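Local coordinates for benzoylformate decarboxylase (Mycobacterium smegmatis, PDB 4Q9D), which is a thiamine pyrophosphate-family enzyme built of three alpha/beta domains, with a magnesium ion in its C-terminal cofactor-binding domain, at residues D9-L14 against A140-A145; V458-E463 against L487-I492; I492-G495 against R499-T502. One frame throughout, in Å; residues are numbered along the deposited sequence.

Contact 1 (D9-L14 against A140-A145); sequences DVTYDL and AAFMQA
Thr11 and Phe142 face each other with CA atoms 7.6 Å apart, where two helices of the N-terminal parallel alpha/beta domain run side by side. The axes of segments 9-14 and 140-145 come within 10.0 Å and cross at -23°, so both helices head the same way. One turn on from Thr11, Leu14 comes nearest to Met143, the residue after Phe142. Helix 138-150 belongs to the beta-alpha-beta crossover between strands 128-130 and 157-162, and Phe142 also rests on Leu159 of the sheet.

The interface is buried, and no hydrogen bond crosses it. Thr11 points CG2 at the phenyl ring because this methyl lies anti to the backbone N, which turns OG1 back to a hydrogen bond with Val7 O of its own helix. CG2 then sits over one face of the Phe142 ring in a CH-pi contact, 4.1 Å from the centroid and 23° off the normal, displaced toward the CD1-CE1 side of the rim. Leu14 brings both methyls against the neighbouring helix, crossing the Met143 side chain at about a right angle. Its CD2 reaches Met143 CB at 4.0 Å, while its CD1 lies 4.1 Å from Met143 SD.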
ATOM      1  N   ASP B   9      19.471 -12.506  23.024  1.00 27.92           N
ATOM      2  CA  ASP B   9      20.733 -12.080  23.652  1.00 25.71           C
ATOM      3  C   ASP B   9      21.439 -10.999  22.857  1.00 25.24           C
ATOM      4  O   ASP B   9      21.806  -9.940  23.389  1.00 24.56           O
ATOM      5  CB  ASP B   9      21.733 -13.255  23.799  1.00 24.03           C
ATOM      6  CG  ASP B   9      21.251 -14.333  24.764  1.00 23.09           C
ATOM      7  OD1 ASP B   9      20.605 -13.991  25.777  1.00 29.80           O
ATOM      8  OD2 ASP B   9      21.506 -15.526  24.491  1.00 32.76           O
ATOM      9  N   VAL B  10      21.706 -11.296  21.590  1.00 21.72           N
ATOM     10  CA  VAL B  10      22.514 -10.386  20.814  1.00 22.00           C
ATOM     11  C   VAL B  10      21.745  -9.100  20.436  1.00 23.21           C
ATOM     12  O   VAL B  10      22.366  -8.062  20.188  1.00 21.72           O
ATOM     13  CB  VAL B  10      23.154 -11.078  19.569  1.00 29.44           C
ATOM     14  CG1 VAL B  10      23.821 -12.414  19.981  1.00 27.02           C
ATOM     15  CG2 VAL B  10      22.141 -11.323  18.493  1.00 23.04           C
ATOM     16  N   THR B  11      20.414  -9.160  20.384  1.00 19.94           N
ATOM     17  CA  THR B  11      19.657  -7.952  20.015  1.00 23.67           C
ATOM     18  C   THR B  11      19.704  -6.939  21.169  1.00 23.59           C
ATOM     19  O   THR B  11      20.011  -5.771  20.957  1.00 23.65           O
ATOM     20  CB  THR B  11      18.193  -8.245  19.667  1.00 23.48           C
ATOM     21  OG1 THR B  11      18.137  -9.113  18.536  1.00 20.35           O
ATOM     22  CG2 THR B  11      17.445  -6.944  19.318  1.00 20.02           C
ATOM     23  N   TYR B  12      19.421  -7.392  22.388  1.00 22.84           N
ATOM     24  CA  TYR B  12      19.568  -6.509  23.546  1.00 23.17           C
ATOM     25  C   TYR B  12      21.007  -6.005  23.698  1.00 25.51           C
ATOM     26  O   TYR B  12      21.227  -4.842  24.031  1.00 26.87           O
ATOM     27  CB  TYR B  12      19.103  -7.222  24.808  1.00 22.17           C
ATOM     28  CG  TYR B  12      17.613  -7.117  25.010  1.00 26.81           C
ATOM     29  CD1 TYR B  12      17.050  -5.968  25.583  1.00 24.98           C
ATOM     30  CD2 TYR B  12      16.757  -8.135  24.595  1.00 26.81           C
ATOM     31  CE1 TYR B  12      15.676  -5.860  25.759  1.00 22.66           C
ATOM     32  CE2 TYR B  12      15.383  -8.040  24.777  1.00 24.82           C
ATOM     33  CZ  TYR B  12      14.848  -6.894  25.362  1.00 24.61           C
ATOM     34  OH  TYR B  12      13.487  -6.784  25.572  1.00 23.85           O
ATOM     35  N   ASP B  13      21.999  -6.857  23.415  1.00 22.62           N
ATOM     36  CA  ASP B  13      23.382  -6.379  23.422  1.00 23.21           C
ATOM     37  C   ASP B  13      23.574  -5.229  22.436  1.00 28.05           C
ATOM     38  O   ASP B  13      24.279  -4.276  22.729  1.00 22.82           O
ATOM     39  CB  ASP B  13      24.373  -7.514  23.097  1.00 23.15           C
ATOM     40  CG  ASP B  13      24.552  -8.492  24.279  1.00 28.81           C
ATOM     41  OD1 ASP B  13      24.108  -8.167  25.397  1.00 30.93           O
ATOM     42  OD2 ASP B  13      25.123  -9.577  24.086  1.00 30.09           O
ATOM     43  N   LEU B  14      22.969  -5.330  21.251  1.00 23.62           N
ATOM     44  CA  LEU B  14      23.102  -4.267  20.256  1.00 24.58           C
ATOM     45  C   LEU B  14      22.368  -3.012  20.730  1.00 25.27           C
ATOM     46  O   LEU B  14      22.895  -1.905  20.642  1.00 28.00           O
ATOM     47  CB  LEU B  14      22.538  -4.706  18.893  1.00 18.35           C
ATOM     48  CG  LEU B  14      22.379  -3.598  17.849  1.00 22.40           C
ATOM     49  CD1 LEU B  14      23.762  -3.071  17.441  1.00 18.14           C
ATOM     50  CD2 LEU B  14      21.657  -4.168  16.641  1.00 22.02           C
ATOM     51  N   ALA B 140      20.237  -7.507  12.784  1.00 21.13           N
ATOM     52  CA  ALA B 140      20.571  -6.558  11.711  1.00 23.07           C
ATOM     53  C   ALA B 140      19.373  -5.647  11.373  1.00 20.73           C
ATOM     54  O   ALA B 140      19.571  -4.513  10.954  1.00 22.75           O
ATOM     55  CB  ALA B 140      21.044  -7.291  10.443  1.00 23.12           C
ATOM     56  N   ALA B 141      18.145  -6.146  11.538  1.00 17.82           N
ATOM     57  CA  ALA B 141      16.939  -5.343  11.231  1.00 22.89           C
ATOM     58  C   ALA B 141      16.790  -4.180  12.216  1.00 20.93           C
ATOM     59  O   ALA B 141      16.437  -3.051  11.836  1.00 23.76           O
ATOM     60  CB  ALA B 141      15.700  -6.198  11.256  1.00 14.36           C
ATOM     61  N   PHE B 142      17.104  -4.437  13.480  1.00 19.92           N
ATOM     62  CA  PHE B 142      17.170  -3.349  14.464  1.00 16.75           C
ATOM     63  C   PHE B 142      18.240  -2.319  14.114  1.00 18.96           C
ATOM     64  O   PHE B 142      18.010  -1.103  14.230  1.00 23.84           O
ATOM     65  CB  PHE B 142      17.344  -3.893  15.889  1.00 21.43           C
ATOM     66  CG  PHE B 142      16.040  -4.282  16.548  1.00 22.27           C
ATOM     67  CD1 PHE B 142      15.517  -5.567  16.399  1.00 16.71           C
ATOM     68  CD2 PHE B 142      15.352  -3.376  17.328  1.00 21.18           C
ATOM     69  CE1 PHE B 142      14.336  -5.929  17.021  1.00 21.61           C
ATOM     70  CE2 PHE B 142      14.137  -3.740  17.954  1.00 22.73           C
ATOM     71  CZ  PHE B 142      13.635  -5.016  17.788  1.00 20.82           C
ATOM     72  N   MET B 143      19.407  -2.773  13.663  1.00 21.11           N
ATOM     73  CA  MET B 143      20.473  -1.818  13.328  1.00 17.88           C
ATOM     74  C   MET B 143      19.995  -0.958  12.174  1.00 21.27           C
ATOM     75  O   MET B 143      20.213   0.248  12.121  1.00 23.29           O
ATOM     76  CB  MET B 143      21.772  -2.552  12.930  1.00 17.85           C
ATOM     77  CG  MET B 143      22.923  -1.576  12.632  1.00 14.91           C
ATOM     78  SD  MET B 143      23.453  -0.719  14.141  1.00 22.00           S
ATOM     79  CE  MET B 143      22.908   0.957  13.776  1.00 18.44           C
ATOM     80  N   GLN B 144      19.342  -1.617  11.222  1.00 19.34           N
ATOM     81  CA  GLN B 144      18.820  -0.940  10.061  1.00 21.60           C
ATOM     82  C   GLN B 144      17.695   0.042  10.469  1.00 20.25           C
ATOM     83  O   GLN B 144      17.613   1.186   9.940  1.00 20.64           O
ATOM     84  CB  GLN B 144      18.347  -2.012   9.050  1.00 22.19           C
ATOM     85  CG  GLN B 144      17.860  -1.487   7.750  1.00 30.59           C
ATOM     86  CD  GLN B 144      17.680  -2.589   6.671  1.00 31.92           C
ATOM     87  OE1 GLN B 144      16.828  -2.448   5.823  1.00 38.96           O
ATOM     88  NE2 GLN B 144      18.546  -3.620   6.660  1.00 27.45           N
ATOM     89  N   ALA B 145      16.845  -0.376  11.415  1.00 16.60           N
ATOM     90  CA  ALA B 145      15.759   0.504  11.852  1.00 23.33           C
ATOM     91  C   ALA B 145      16.356   1.801  12.399  1.00 24.89           C
ATOM     92  O   ALA B 145      15.891   2.901  12.068  1.00 22.26           O
ATOM     93  CB  ALA B 145      14.870  -0.157  12.899  1.00 18.21           C
TER

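Contact 2 (V458-E463 against L487-I492); sequences VLRNGE and LDISSI. With MG (magnesium ion), chain F.
Arg460 leaves its strand with CG anti to the backbone N (chi1 171°) and then bends at chi2 (84°), which lays its guanidinium across the Leu487 side chain at about a right angle. Asn461, with CG in the crowded position between backbone N and carbonyl carbon (chi1 59°), instead turns OD1 to the magnesium ion. Leu487 CB lies over one face of the guanidinium, off toward the rim and 3.8 Å from Arg460 NH2. Two waters sit at the edge of that group, in its plane: one accepts from Arg460 NH2 at 3.0 Å and also from Leu487 N, the other accepts from Arg460 NE at 3.0 Å. Arg460 NH2 also binds Leu484 O.

Nearer the Arg460 backbone the packing is apolar. Ile489 CD1 touches both Val458 CG1 and Arg460 CD, 4.0 Å from each, and joins the first turn of helix 489-495 to strand 454-460. At that helix start, Asp488 is the N-cap and accepts a weak bond from Ser491 N.

The magnesium ligands include Asn461 OD1 and Glu463 O, each at 2.2 Å, a water and Asp434 OD1. Asp434 is the aspartate of the Gly-Asp-Gly that opens the family's metal-binding signature, and Asn461 is the asparagine that closes it. Asp434 OD2 forms a salt bridge with Arg460 NH1, so the arginine is a second-shell residue that probably helps to orient the carboxylate and, with the metal, to offset its negative charge.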
ATOM      1  N   VAL B 458      -5.087  22.367  33.757  1.00 21.38           N
ATOM      2  CA  VAL B 458      -6.185  22.028  32.864  1.00 21.29           C
ATOM      3  C   VAL B 458      -7.242  23.127  32.847  1.00 24.70           C
ATOM      4  O   VAL B 458      -7.836  23.451  33.868  1.00 24.28           O
ATOM      5  CB  VAL B 458      -6.827  20.675  33.284  1.00 25.61           C
ATOM      6  CG1 VAL B 458      -8.050  20.378  32.440  1.00 18.23           C
ATOM      7  CG2 VAL B 458      -5.793  19.533  33.174  1.00 19.19           C
ATOM      8  N   LEU B 459      -7.481  23.687  31.673  1.00 24.41           N
ATOM      9  CA  LEU B 459      -8.444  24.772  31.530  1.00 30.63           C
ATOM     10  C   LEU B 459      -9.835  24.230  31.237  1.00 26.62           C
ATOM     11  O   LEU B 459     -10.156  23.832  30.109  1.00 28.49           O
ATOM     12  CB  LEU B 459      -7.978  25.754  30.442  1.00 26.02           C
ATOM     13  CG  LEU B 459      -6.716  26.583  30.743  1.00 33.63           C
ATOM     14  CD1 LEU B 459      -5.467  25.768  30.690  1.00 33.33           C
ATOM     15  CD2 LEU B 459      -6.614  27.723  29.726  1.00 45.21           C
ATOM     16  N   ARG B 460     -10.652  24.208  32.281  1.00 26.60           N
ATOM     17  CA  ARG B 460     -11.963  23.597  32.236  1.00 29.38           C
ATOM     18  C   ARG B 460     -13.052  24.644  31.903  1.00 31.04           C
ATOM     19  O   ARG B 460     -13.549  25.344  32.783  1.00 26.51           O
ATOM     20  CB  ARG B 460     -12.244  22.898  33.583  1.00 26.40           C
ATOM     21  CG  ARG B 460     -13.715  22.369  33.779  1.00 23.98           C
ATOM     22  CD  ARG B 460     -13.901  21.005  33.142  1.00 32.76           C
ATOM     23  NE  ARG B 460     -15.236  20.451  33.366  1.00 26.90           N
ATOM     24  CZ  ARG B 460     -16.017  19.994  32.401  1.00 33.39           C
ATOM     25  NH1 ARG B 460     -15.583  20.016  31.137  1.00 29.37           N
ATOM     26  NH2 ARG B 460     -17.228  19.521  32.701  1.00 23.57           N
ATOM     27  N   ASN B 461     -13.420  24.736  30.631  1.00 26.16           N
ATOM     28  CA  ASN B 461     -14.519  25.602  30.227  1.00 30.89           C
ATOM     29  C   ASN B 461     -15.745  24.839  29.721  1.00 36.35           C
ATOM     30  O   ASN B 461     -16.695  25.456  29.241  1.00 36.95           O
ATOM     31  CB  ASN B 461     -14.057  26.641  29.181  1.00 32.19           C
ATOM     32  CG  ASN B 461     -13.485  25.998  27.929  1.00 39.99           C
ATOM     33  OD1 ASN B 461     -13.610  24.792  27.719  1.00 31.08           O
ATOM     34  ND2 ASN B 461     -12.866  26.802  27.084  1.00 39.14           N
ATOM     35  N   GLY B 462     -15.731  23.508  29.812  1.00 30.10           N
ATOM     36  CA  GLY B 462     -16.916  22.713  29.479  1.00 24.60           C
ATOM     37  C   GLY B 462     -17.160  22.493  27.982  1.00 32.92           C
ATOM     38  O   GLY B 462     -18.248  22.064  27.570  1.00 32.34           O
ATOM     39  N   GLU B 463     -16.159  22.769  27.145  1.00 25.91           N
ATOM     40  CA  GLU B 463     -16.357  22.617  25.691  1.00 35.06           C
ATOM     41  C   GLU B 463     -15.076  22.425  24.905  1.00 35.11           C
ATOM     42  O   GLU B 463     -13.991  22.799  25.357  1.00 32.28           O
ATOM     43  CB  GLU B 463     -17.079  23.847  25.115  1.00 35.88           C
ATOM     44  CG  GLU B 463     -16.393  25.139  25.464  1.00 37.21           C
ATOM     45  CD  GLU B 463     -17.180  26.372  25.009  1.00 55.20           C
ATOM     46  OE1 GLU B 463     -18.435  26.366  25.053  1.00 42.25           O
ATOM     47  OE2 GLU B 463     -16.524  27.349  24.602  1.00 52.26           O
ATOM     48  N   LEU B 487     -17.928  16.183  34.073  1.00 22.27           N
ATOM     49  CA  LEU B 487     -16.580  15.687  34.259  1.00 28.52           C
ATOM     50  C   LEU B 487     -16.043  16.321  35.502  1.00 28.00           C
ATOM     51  O   LEU B 487     -16.038  17.538  35.622  1.00 27.88           O
ATOM     52  CB  LEU B 487     -15.666  16.076  33.096  1.00 29.96           C
ATOM     53  CG  LEU B 487     -15.764  15.303  31.788  1.00 32.00           C
ATOM     54  CD1 LEU B 487     -14.883  16.015  30.768  1.00 29.91           C
ATOM     55  CD2 LEU B 487     -15.292  13.863  32.006  1.00 24.43           C
ATOM     56  N   ASP B 488     -15.612  15.492  36.441  1.00 25.03           N
ATOM     57  CA  ASP B 488     -14.899  15.987  37.607  1.00 26.77           C
ATOM     58  C   ASP B 488     -13.450  15.541  37.444  1.00 30.50           C
ATOM     59  O   ASP B 488     -13.070  14.417  37.794  1.00 23.72           O
ATOM     60  CB  ASP B 488     -15.541  15.479  38.907  1.00 26.52           C
ATOM     61  CG  ASP B 488     -14.709  15.823  40.153  1.00 27.83           C
ATOM     62  OD1 ASP B 488     -13.758  16.623  40.072  1.00 34.03           O
ATOM     63  OD2 ASP B 488     -14.996  15.258  41.215  1.00 39.61           O
ATOM     64  N   ILE B 489     -12.649  16.418  36.851  1.00 26.91           N
ATOM     65  CA  ILE B 489     -11.319  16.039  36.424  1.00 22.50           C
ATOM     66  C   ILE B 489     -10.365  15.791  37.618  1.00 27.51           C
ATOM     67  O   ILE B 489      -9.450  14.979  37.520  1.00 24.69           O
ATOM     68  CB  ILE B 489     -10.763  17.059  35.410  1.00 20.15           C
ATOM     69  CG1 ILE B 489     -11.593  16.990  34.118  1.00 22.30           C
ATOM     70  CG2 ILE B 489      -9.260  16.794  35.156  1.00 19.66           C
ATOM     71  CD1 ILE B 489     -11.219  18.003  33.080  1.00 25.49           C
ATOM     72  N   SER B 490     -10.594  16.468  38.744  1.00 26.24           N
ATOM     73  CA  SER B 490      -9.818  16.206  39.976  1.00 27.00           C
ATOM     74  C   SER B 490      -9.978  14.787  40.504  1.00 23.97           C
ATOM     75  O   SER B 490      -8.990  14.141  40.841  1.00 27.99           O
ATOM     76  CB  SER B 490     -10.180  17.176  41.099  1.00 30.21           C
ATOM     77  OG  SER B 490      -9.331  18.290  41.027  1.00 37.72           O
ATOM     78  N   SER B 491     -11.212  14.295  40.560  1.00 26.48           N
ATOM     79  CA  SER B 491     -11.429  12.908  40.974  1.00 29.01           C
ATOM     80  C   SER B 491     -10.698  11.924  40.083  1.00 25.07           C
ATOM     81  O   SER B 491     -10.084  10.962  40.573  1.00 31.44           O
ATOM     82  CB  SER B 491     -12.914  12.577  41.005  1.00 27.36           C
ATOM     83  OG  SER B 491     -13.512  13.424  41.959  1.00 48.63           O
ATOM     84  N   ILE B 492     -10.759  12.157  38.773  1.00 29.12           N
ATOM     85  CA  ILE B 492     -10.076  11.266  37.831  1.00 23.58           C
ATOM     86  C   ILE B 492      -8.582  11.307  38.101  1.00 22.17           C
ATOM     87  O   ILE B 492      -7.930  10.260  38.202  1.00 25.26           O
ATOM     88  CB  ILE B 492     -10.405  11.628  36.352  1.00 23.83           C
ATOM     89  CG1 ILE B 492     -11.908  11.572  36.114  1.00 22.51           C
ATOM     90  CG2 ILE B 492      -9.684  10.697  35.361  1.00 26.53           C
ATOM     91  CD1 ILE B 492     -12.369  12.227  34.756  1.00 26.93           C
TER
HETATM   92 MG    MG F 601     -12.237  23.413  26.600  1.00 32.01          MG
HETATM   93  O   HOH W   1     -10.373  24.472  27.711  1.00 31.72           O
HETATM   94  O   HOH W   2     -18.792  19.141  35.241  1.00 33.04           O
HETATM   95  O   HOH W   3     -16.387  20.847  36.105  1.00 38.60           O

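Contact 3 (I492-G495 against R499-T502)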
ATOM      1  N   ILE B 492     -10.759  12.157  38.773  1.00 29.12           N
ATOM      2  CA  ILE B 492     -10.076  11.266  37.831  1.00 23.58           C
ATOM      3  C   ILE B 492      -8.582  11.307  38.101  1.00 22.17           C
ATOM      4  O   ILE B 492      -7.930  10.260  38.202  1.00 25.26           O
ATOM      5  CB  ILE B 492     -10.405  11.628  36.352  1.00 23.83           C
ATOM      6  CG1 ILE B 492     -11.908  11.572  36.114  1.00 22.51           C
ATOM      7  CG2 ILE B 492      -9.684  10.697  35.361  1.00 26.53           C
ATOM      8  CD1 ILE B 492     -12.369  12.227  34.756  1.00 26.93           C
ATOM      9  N   ALA B 493      -8.040  12.510  38.267  1.00 21.94           N
ATOM     10  CA  ALA B 493      -6.590  12.679  38.469  1.00 24.13           C
ATOM     11  C   ALA B 493      -6.120  11.978  39.744  1.00 24.07           C
ATOM     12  O   ALA B 493      -5.100  11.299  39.767  1.00 25.58           O
ATOM     13  CB  ALA B 493      -6.241  14.170  38.536  1.00 23.56           C
ATOM     14  N   ALA B 494      -6.896  12.153  40.805  1.00 23.48           N
ATOM     15  CA  ALA B 494      -6.616  11.555  42.085  1.00 28.71           C
ATOM     16  C   ALA B 494      -6.726  10.050  41.915  1.00 24.95           C
ATOM     17  O   ALA B 494      -5.916   9.305  42.439  1.00 28.56           O
ATOM     18  CB  ALA B 494      -7.637  12.067  43.148  1.00 21.59           C
ATOM     19  N   GLY B 495      -7.718   9.608  41.152  1.00 24.38           N
ATOM     20  CA  GLY B 495      -7.884   8.188  40.891  1.00 24.79           C
ATOM     21  C   GLY B 495      -6.677   7.535  40.245  1.00 27.39           C
ATOM     22  O   GLY B 495      -6.376   6.380  40.539  1.00 26.59           O
ATOM     23  N   ARG B 499      -1.491  14.154  42.632  1.00 25.51           N
ATOM     24  CA  ARG B 499      -1.969  15.252  43.480  1.00 27.08           C
ATOM     25  C   ARG B 499      -2.915  16.092  42.636  1.00 28.49           C
ATOM     26  O   ARG B 499      -2.767  16.173  41.409  1.00 25.50           O
ATOM     27  CB  ARG B 499      -0.830  16.169  43.900  1.00 26.00           C
ATOM     28  CG  ARG B 499       0.203  15.613  44.853  1.00 32.90           C
ATOM     29  CD  ARG B 499       1.180  16.762  45.184  1.00 38.11           C
ATOM     30  NE  ARG B 499       0.532  17.708  46.107  1.00 51.81           N
ATOM     31  CZ  ARG B 499       0.163  18.975  45.855  1.00 54.28           C
ATOM     32  NH1 ARG B 499       0.399  19.595  44.678  1.00 28.10           N
ATOM     33  NH2 ARG B 499      -0.439  19.646  46.830  1.00 50.23           N
ATOM     34  N   THR B 500      -3.857  16.765  43.274  1.00 27.38           N
ATOM     35  CA  THR B 500      -4.817  17.534  42.504  1.00 26.98           C
ATOM     36  C   THR B 500      -5.509  18.621  43.336  1.00 28.14           C
ATOM     37  O   THR B 500      -5.604  18.509  44.535  1.00 31.29           O
ATOM     38  CB  THR B 500      -5.872  16.592  41.862  1.00 27.60           C
ATOM     39  OG1 THR B 500      -6.635  17.328  40.903  1.00 31.82           O
ATOM     40  CG2 THR B 500      -6.801  16.047  42.909  1.00 27.12           C
ATOM     41  N   ALA B 501      -5.955  19.685  42.676  1.00 29.75           N
ATOM     42  CA  ALA B 501      -6.877  20.637  43.286  1.00 38.04           C
ATOM     43  C   ALA B 501      -7.741  21.272  42.205  1.00 35.62           C
ATOM     44  O   ALA B 501      -7.366  21.334  41.027  1.00 33.26           O
ATOM     45  CB  ALA B 501      -6.137  21.710  44.112  1.00 27.59           C
ATOM     46  N   THR B 502      -8.928  21.704  42.606  1.00 42.75           N
ATOM     47  CA  THR B 502      -9.791  22.479  41.733  1.00 37.48           C
ATOM     48  C   THR B 502      -9.685  23.916  42.248  1.00 42.42           C
ATOM     49  O   THR B 502     -10.043  24.194  43.387  1.00 37.00           O
ATOM     50  CB  THR B 502     -11.238  21.961  41.807  1.00 45.84           C
ATOM     51  OG1 THR B 502     -11.276  20.603  41.338  1.00 40.29           O
ATOM     52  CG2 THR B 502     -12.208  22.855  40.984  1.00 37.80           C
TER
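Van der Waals contact joins Thr500 to Ala493 and Ala494, and no hydrogen bond crosses between segments 492-495 and 499-502. The backbones come nearest at Ala494 and Arg499, whose CA atoms are 6.1 Å apart. Thr500 meets the last turn of the helix with both of its branches. Its OG1 and CB lie against the methyl of Ala493, at 4.0 Å from Ala493 CB to Thr500 OG1 and 4.1 Å from Ala493 CB to Thr500 CB. Its CG2 goes to the neighbouring methyl, with Thr500 CG2 at 4.1 Å from Ala494 CB. Because OG1 is anti to the backbone N (chi1 -168°), CG2 falls between the N and the carbonyl carbon, and the two branches are spread over the two alanines. Ala493, on the inner side of the helix, is buried, whereas Ala494 stands at the surface, so the contact runs from the protein interior out to its rim.

Polar contacts run to partners outside the two segments. Thr500 OG1 is hydrogen-bonded to Val524 O and to Ser490 OG, one turn before Ala493 in helix 489-495. Backbone bonds from Arg499 and Ala501 to Val524, and from Ala501 to Val526, attach the strand to strand 523-528. At the helix end, Gly495 makes backbone hydrogen bonds to the fourth subunit, where Ile492 packs on Phe496 of that subunit.

Helix 489-495 and strand 499-502 form the helix-to-strand half of the connection from strand 454-460, which skips over strand 523-528 in the parallel sheet. It delivers 499-502 as an outermost strand, within this chain, of the C-terminal cofactor-binding domain.

In the fold
Contact 1 lies far from the other two: its centre is about 44 Å from that of contact 2 and about 41 Å from that of contact 3. It comes first along the chain, in the N-terminal domain, whereas contacts 2 and 3 follow in the C-terminal cofactor-binding domain. These two are neighbours, with centres about 10 Å apart. They share Ile492 and helix 489-495, which leans on one parallel sheet, first beside strand 454-460 and then beside strand 499-502. The helix thus connects the strand whose following loop binds the magnesium ion with the sheet's edge. Both contacts also touch the fourth subunit, linking the surroundings of the magnesium site to the tetramer.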